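Local atomic coordinates of malonyl-CoA decarboxylase (Rhodopseudomonas palustris, PDB entry 4KSA), a protein that probably catalyses the decarboxylation of malonyl-CoA, and binds a magnesium ion in the crystal. Residues L81-P87 with A114-R119; R119-R124 with D159-L163. One frame throughout, in Å; residues are numbered along the deposited sequence.

Contact 1 (L81-P87 with A114-R119); sequences LAEQFGP and AAEPRR
Arg118 and Arg119, at the start of helix 118-126, reach back to carbonyl groups near the C-terminal end of helix 71-83. Arg119 NH2 donates to Leu81 O at 3.1 Å, with an N-H...O angle of 148°. The donor is tilted from the carbonyl plane. A bend at chi3 (-83°) brings Arg119 NH2 near Gly86 CA, at 3.3 Å. Pro117 CB lies over one face of this guanidinium, toward the rim. The other nitrogens of Arg119 are also used: NE forms a salt bridge with Asp159, and NH1 makes a weak bond to His155 O.

Arg118 NH2 meets Gln84 O at 3.2 Å in an almost straight bond (177°). The oxygen lies in the guanidinium plane, but the nitrogen stands above the carbonyl plane and is not on a lone pair. The same NH2 forms a salt bridge with Glu44 of helix 36-48. One face of the guanidinium is covered off-centre by Phe85, with Phe85 CD1 3.5 Å from Arg118 NH2. In the backbone, Arg118 N makes a weak bond to Gly86 O at 3.4 Å.

Pro87 CD makes an apolar contact with Pro117 CB at 3.6 Å. Pro87 CB is in van der Waals contact with Ala115 O, at 3.5 Å. Pro87 also packs on Thr108 of the second subunit.

The contact therefore ties the end of one helix to the start of another through side-chain donors. The carbonyls of Leu81 and Gln84 fix where the guanidinium groups lie, while Asp159 and Glu44 probably offset their charge.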
loop_
_atom_site.group_PDB
_atom_site.type_symbol
_atom_site.label_atom_id
_atom_site.label_comp_id
_atom_site.label_asym_id
_atom_site.label_seq_id
_atom_site.Cartn_x
_atom_site.Cartn_y
_atom_site.Cartn_z
ATOM N N LEU A 81 3.735 -21.620 37.418
ATOM C CA LEU A 81 3.837 -22.209 36.095
ATOM C C LEU A 81 4.798 -23.379 36.152
ATOM O O LEU A 81 4.653 -24.342 35.402
ATOM C CB LEU A 81 4.329 -21.195 35.049
ATOM C CG LEU A 81 3.450 -19.970 34.746
ATOM C CD1 LEU A 81 4.222 -18.996 33.880
ATOM C CD2 LEU A 81 2.158 -20.383 34.073
ATOM N N ALA A 82 5.768 -23.311 37.057
ATOM C CA ALA A 82 6.751 -24.380 37.158
ATOM C C ALA A 82 6.273 -25.624 37.891
ATOM O O ALA A 82 6.462 -26.742 37.388
ATOM C CB ALA A 82 8.030 -23.871 37.793
ATOM N N GLU A 83 5.648 -25.454 39.058
ATOM C CA GLU A 83 5.198 -26.616 39.813
ATOM C C GLU A 83 3.782 -27.103 39.519
ATOM O O GLU A 83 3.551 -28.308 39.417
ATOM C CB GLU A 83 5.349 -26.385 41.320
ATOM C CG GLU A 83 4.353 -25.430 41.937
ATOM C CD GLU A 83 4.423 -25.433 43.461
ATOM O OE1 GLU A 83 5.555 -25.404 44.010
ATOM O OE2 GLU A 83 3.349 -25.456 44.111
ATOM N N GLN A 84 2.834 -26.193 39.364
ATOM C CA GLN A 84 1.475 -26.632 39.101
ATOM C C GLN A 84 1.114 -26.916 37.642
ATOM O O GLN A 84 0.384 -27.864 37.351
ATOM C CB GLN A 84 0.500 -25.627 39.706
ATOM C CG GLN A 84 0.615 -25.607 41.222
ATOM C CD GLN A 84 -0.185 -24.510 41.863
ATOM O OE1 GLN A 84 -1.400 -24.395 41.635
ATOM N NE2 GLN A 84 0.485 -23.689 42.681
ATOM N N PHE A 85 1.648 -26.126 36.719
ATOM C CA PHE A 85 1.316 -26.303 35.321
ATOM C C PHE A 85 2.285 -27.090 34.459
ATOM O O PHE A 85 2.453 -26.809 33.272
ATOM C CB PHE A 85 1.053 -24.946 34.717
ATOM C CG PHE A 85 -0.088 -24.236 35.352
ATOM C CD1 PHE A 85 -1.390 -24.490 34.946
ATOM C CD2 PHE A 85 0.137 -23.310 36.360
ATOM C CE1 PHE A 85 -2.458 -23.831 35.525
ATOM C CE2 PHE A 85 -0.927 -22.641 36.956
ATOM C CZ PHE A 85 -2.233 -22.902 36.535
ATOM N N GLY A 86 2.915 -28.090 35.055
ATOM C CA GLY A 86 3.823 -28.926 34.292
ATOM C C GLY A 86 3.001 -30.077 33.736
ATOM O O GLY A 86 1.763 -30.021 33.759
ATOM N N PRO A 87 3.640 -31.136 33.226
ATOM C CA PRO A 87 2.860 -32.259 32.689
ATOM C C PRO A 87 2.189 -33.031 33.806
ATOM O O PRO A 87 2.700 -33.053 34.921
ATOM C CB PRO A 87 3.917 -33.109 32.003
ATOM C CG PRO A 87 5.116 -32.900 32.877
ATOM C CD PRO A 87 5.085 -31.392 33.103
ATOM N N ALA A 114 1.312 -36.908 26.651
ATOM C CA ALA A 114 1.515 -36.937 28.086
ATOM C C ALA A 114 2.670 -36.069 28.590
ATOM O O ALA A 114 2.587 -35.508 29.681
ATOM C CB ALA A 114 1.726 -38.377 28.537
ATOM N N ALA A 115 3.737 -35.947 27.809
ATOM C CA ALA A 115 4.883 -35.185 28.265
ATOM C C ALA A 115 4.749 -33.676 28.186
ATOM O O ALA A 115 5.435 -32.955 28.899
ATOM C CB ALA A 115 6.117 -35.619 27.515
ATOM N N GLU A 116 3.872 -33.186 27.323
ATOM C CA GLU A 116 3.713 -31.746 27.173
ATOM C C GLU A 116 3.059 -31.117 28.387
ATOM O O GLU A 116 1.921 -31.437 28.728
ATOM C CB GLU A 116 2.884 -31.427 25.930
ATOM C CG GLU A 116 2.651 -29.940 25.712
ATOM C CD GLU A 116 1.740 -29.651 24.531
ATOM O OE1 GLU A 116 2.101 -30.027 23.396
ATOM O OE2 GLU A 116 0.666 -29.048 24.743
ATOM N N PRO A 117 3.778 -30.209 29.060
ATOM C CA PRO A 117 3.266 -29.520 30.244
ATOM C C PRO A 117 2.105 -28.604 29.895
ATOM O O PRO A 117 2.025 -28.062 28.785
ATOM C CB PRO A 117 4.482 -28.746 30.740
ATOM C CG PRO A 117 5.246 -28.480 29.492
ATOM C CD PRO A 117 5.161 -29.788 28.770
ATOM N N ARG A 118 1.211 -28.424 30.857
ATOM C CA ARG A 118 0.051 -27.576 30.673
ATOM C C ARG A 118 0.411 -26.108 30.430
ATOM O O ARG A 118 -0.451 -25.311 30.040
ATOM C CB ARG A 118 -0.859 -27.690 31.891
ATOM C CG ARG A 118 -1.318 -29.101 32.168
ATOM C CD ARG A 118 -2.527 -29.072 33.086
ATOM N NE ARG A 118 -2.188 -28.559 34.411
ATOM C CZ ARG A 118 -3.041 -27.890 35.184
ATOM N NH1 ARG A 118 -4.286 -27.658 34.759
ATOM N NH2 ARG A 118 -2.646 -27.437 36.373
ATOM N N ARG A 119 1.672 -25.758 30.676
ATOM C CA ARG A 119 2.169 -24.398 30.483
ATOM C C ARG A 119 1.955 -23.969 29.041
ATOM O O ARG A 119 1.533 -22.851 28.756
ATOM C CB ARG A 119 3.672 -24.323 30.740
ATOM C CG ARG A 119 4.120 -24.543 32.152
ATOM C CD ARG A 119 5.534 -24.008 32.340
ATOM N NE ARG A 119 6.535 -24.965 31.905
ATOM C CZ ARG A 119 6.714 -26.139 32.481
ATOM N NH1 ARG A 119 7.640 -26.964 32.033
ATOM N NH2 ARG A 119 5.963 -26.474 33.511
#

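Contact 2 (R119-R124 with D159-L163); sequences RQELIR and DFVHL. With MG (magnesium ion), chain E.
Asp159 divides its carboxylate between two neighbours on helix 118-126. OD1 forms a salt bridge with Arg119 NE, while OD2 accepts a hydrogen bond from Gln120 NE2. Both pairs are modelled very short, so their exact lengths are doubtful at this resolution. The Gln120 chain bends at chi2 (-138°), which turns its amide toward the acid. As modelled, the amide is turned 75° from the carboxylate plane and NE2 meets OD2 from above that plane; this orientation shares the doubt.

Ile123 extends its CG1 branch toward Phe160. Ile123 CD1 sits over the centre of the Phe160 ring, 3.5 Å from its centroid, in a CH-pi contact. The two methyls of Leu163 part: Leu163 CD1 packs 3.6 Å from Ile123 CB, and Leu163 CD2 lies 3.5 Å from Arg124 NH1. Arg124 grips Glu121 OE1 side-on with NE and NH2; Glu116 is its second partner.

His162 CD2 lies 3.8 Å from Gln120 OE1, and His162 NE2 binds magnesium at 2.5 Å. Helices 118-126 and 154-167 thus cross at 51°, held by the polar pairs of Asp159 and by the adjacent packing of Ile123, Phe160 and Leu163, while His162 carries a magnesium ion shared with His162 of the second subunit.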
loop_
_atom_site.group_PDB
_atom_site.type_symbol
_atom_site.label_atom_id
_atom_site.label_comp_id
_atom_site.label_asym_id
_atom_site.label_seq_id
_atom_site.Cartn_x
_atom_site.Cartn_y
_atom_site.Cartn_z
ATOM N N ARG A 119 1.672 -25.758 30.676
ATOM C CA ARG A 119 2.169 -24.398 30.483
ATOM C C ARG A 119 1.955 -23.969 29.041
ATOM O O ARG A 119 1.533 -22.851 28.756
ATOM C CB ARG A 119 3.672 -24.323 30.740
ATOM C CG ARG A 119 4.120 -24.543 32.152
ATOM C CD ARG A 119 5.534 -24.008 32.340
ATOM N NE ARG A 119 6.535 -24.965 31.905
ATOM C CZ ARG A 119 6.714 -26.139 32.481
ATOM N NH1 ARG A 119 7.640 -26.964 32.033
ATOM N NH2 ARG A 119 5.963 -26.474 33.511
ATOM N N GLN A 120 2.291 -24.867 28.129
ATOM C CA GLN A 120 2.159 -24.601 26.717
ATOM C C GLN A 120 0.739 -24.189 26.305
ATOM O O GLN A 120 0.533 -23.122 25.720
ATOM C CB GLN A 120 2.587 -25.835 25.947
ATOM C CG GLN A 120 3.901 -26.403 26.426
ATOM C CD GLN A 120 4.789 -26.822 25.281
ATOM O OE1 GLN A 120 4.335 -26.925 24.130
ATOM N NE2 GLN A 120 6.059 -27.075 25.581
ATOM N N GLU A 121 -0.237 -25.036 26.603
ATOM C CA GLU A 121 -1.601 -24.729 26.243
ATOM C C GLU A 121 -2.021 -23.401 26.861
ATOM O O GLU A 121 -2.776 -22.644 26.248
ATOM C CB GLU A 121 -2.527 -25.856 26.706
ATOM C CG GLU A 121 -3.967 -25.726 26.215
ATOM C CD GLU A 121 -4.036 -25.514 24.704
ATOM O OE1 GLU A 121 -3.221 -26.137 23.971
ATOM O OE2 GLU A 121 -4.908 -24.733 24.256
ATOM N N LEU A 122 -1.530 -23.119 28.068
ATOM C CA LEU A 122 -1.854 -21.876 28.761
ATOM C C LEU A 122 -1.271 -20.648 28.039
ATOM O O LEU A 122 -1.932 -19.596 27.931
ATOM C CB LEU A 122 -1.315 -21.899 30.195
ATOM C CG LEU A 122 -1.531 -20.576 30.943
ATOM C CD1 LEU A 122 -3.047 -20.320 31.050
ATOM C CD2 LEU A 122 -0.851 -20.607 32.316
ATOM N N ILE A 123 -0.023 -20.772 27.575
ATOM C CA ILE A 123 0.620 -19.680 26.862
ATOM C C ILE A 123 -0.071 -19.504 25.500
ATOM O O ILE A 123 -0.387 -18.372 25.095
ATOM C CB ILE A 123 2.149 -19.945 26.701
ATOM C CG1 ILE A 123 2.809 -19.986 28.086
ATOM C CG2 ILE A 123 2.814 -18.836 25.901
ATOM C CD1 ILE A 123 4.303 -20.306 28.061
ATOM N N ARG A 124 -0.326 -20.620 24.811
ATOM C CA ARG A 124 -0.986 -20.568 23.499
ATOM C C ARG A 124 -2.302 -19.844 23.577
ATOM O O ARG A 124 -2.654 -19.094 22.665
ATOM C CB ARG A 124 -1.232 -21.958 22.919
ATOM C CG ARG A 124 -0.012 -22.546 22.255
ATOM C CD ARG A 124 -0.380 -23.756 21.432
ATOM N NE ARG A 124 -0.696 -24.893 22.277
ATOM C CZ ARG A 124 0.183 -25.829 22.612
ATOM N NH1 ARG A 124 1.423 -25.763 22.154
ATOM N NH2 ARG A 124 -0.174 -26.808 23.425
ATOM N N ASP A 159 9.558 -23.799 27.558
ATOM C CA ASP A 159 8.279 -23.878 26.871
ATOM C C ASP A 159 8.012 -22.602 26.082
ATOM O O ASP A 159 7.417 -22.643 25.001
ATOM C CB ASP A 159 7.151 -24.147 27.872
ATOM C CG ASP A 159 7.150 -25.585 28.364
ATOM O OD1 ASP A 159 6.797 -25.822 29.540
ATOM O OD2 ASP A 159 7.501 -26.480 27.563
ATOM N N PHE A 160 8.459 -21.473 26.622
ATOM C CA PHE A 160 8.283 -20.197 25.949
ATOM C C PHE A 160 9.049 -20.210 24.637
ATOM O O PHE A 160 8.544 -19.769 23.613
ATOM C CB PHE A 160 8.794 -19.049 26.828
ATOM C CG PHE A 160 7.765 -18.506 27.767
ATOM C CD1 PHE A 160 6.819 -17.599 27.325
ATOM C CD2 PHE A 160 7.737 -18.904 29.098
ATOM C CE1 PHE A 160 5.857 -17.087 28.191
ATOM C CE2 PHE A 160 6.781 -18.398 29.968
ATOM C CZ PHE A 160 5.844 -17.486 29.508
ATOM N N VAL A 161 10.273 -20.719 24.681
ATOM C CA VAL A 161 11.118 -20.783 23.502
ATOM C C VAL A 161 10.503 -21.691 22.433
ATOM O O VAL A 161 10.573 -21.383 21.251
ATOM C CB VAL A 161 12.551 -21.261 23.873
ATOM C CG1 VAL A 161 13.407 -21.444 22.617
ATOM C CG2 VAL A 161 13.208 -20.238 24.785
ATOM N N HIS A 162 9.881 -22.792 22.829
ATOM C CA HIS A 162 9.283 -23.658 21.828
ATOM C C HIS A 162 8.174 -22.927 21.065
ATOM O O HIS A 162 8.085 -23.032 19.846
ATOM C CB HIS A 162 8.720 -24.934 22.466
ATOM C CG HIS A 162 8.064 -25.861 21.484
ATOM N ND1 HIS A 162 8.764 -26.516 20.492
ATOM C CD2 HIS A 162 6.764 -26.211 21.319
ATOM C CE1 HIS A 162 7.926 -27.228 19.758
ATOM N NE2 HIS A 162 6.707 -27.059 20.238
ATOM N N LEU A 163 7.335 -22.184 21.777
ATOM C CA LEU A 163 6.241 -21.461 21.126
ATOM C C LEU A 163 6.709 -20.212 20.364
ATOM O O LEU A 163 6.323 -20.033 19.202
ATOM C CB LEU A 163 5.158 -21.103 22.152
ATOM C CG LEU A 163 4.574 -22.330 22.875
ATOM C CD1 LEU A 163 3.779 -21.912 24.106
ATOM C CD2 LEU A 163 3.709 -23.123 21.911
HETATM MG MG MG E . 4.933 -28.624 19.564
#

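In the fold
The centres of contact 1 and contact 2 are about 10 Å apart, on the same side of the chain's centre, in the helical N-terminal part of the protein. They come in series along the chain: 81-87 meets 114-119 before 119-124 meets 159-163. Helix 118-126 is common to both, and Arg119 belongs to each. Further direct links are the salt bridge Glu116 OE2 to Arg124 NH2 (2.7 Å) and the packing of Leu81 CD2 on Leu122 CD2 (3.5 Å). Helix 118-126 thus connects the end of helix 71-83 with helix 154-167. Both contacts also adjoin the second subunit, so this helical bundle takes part in the assembly.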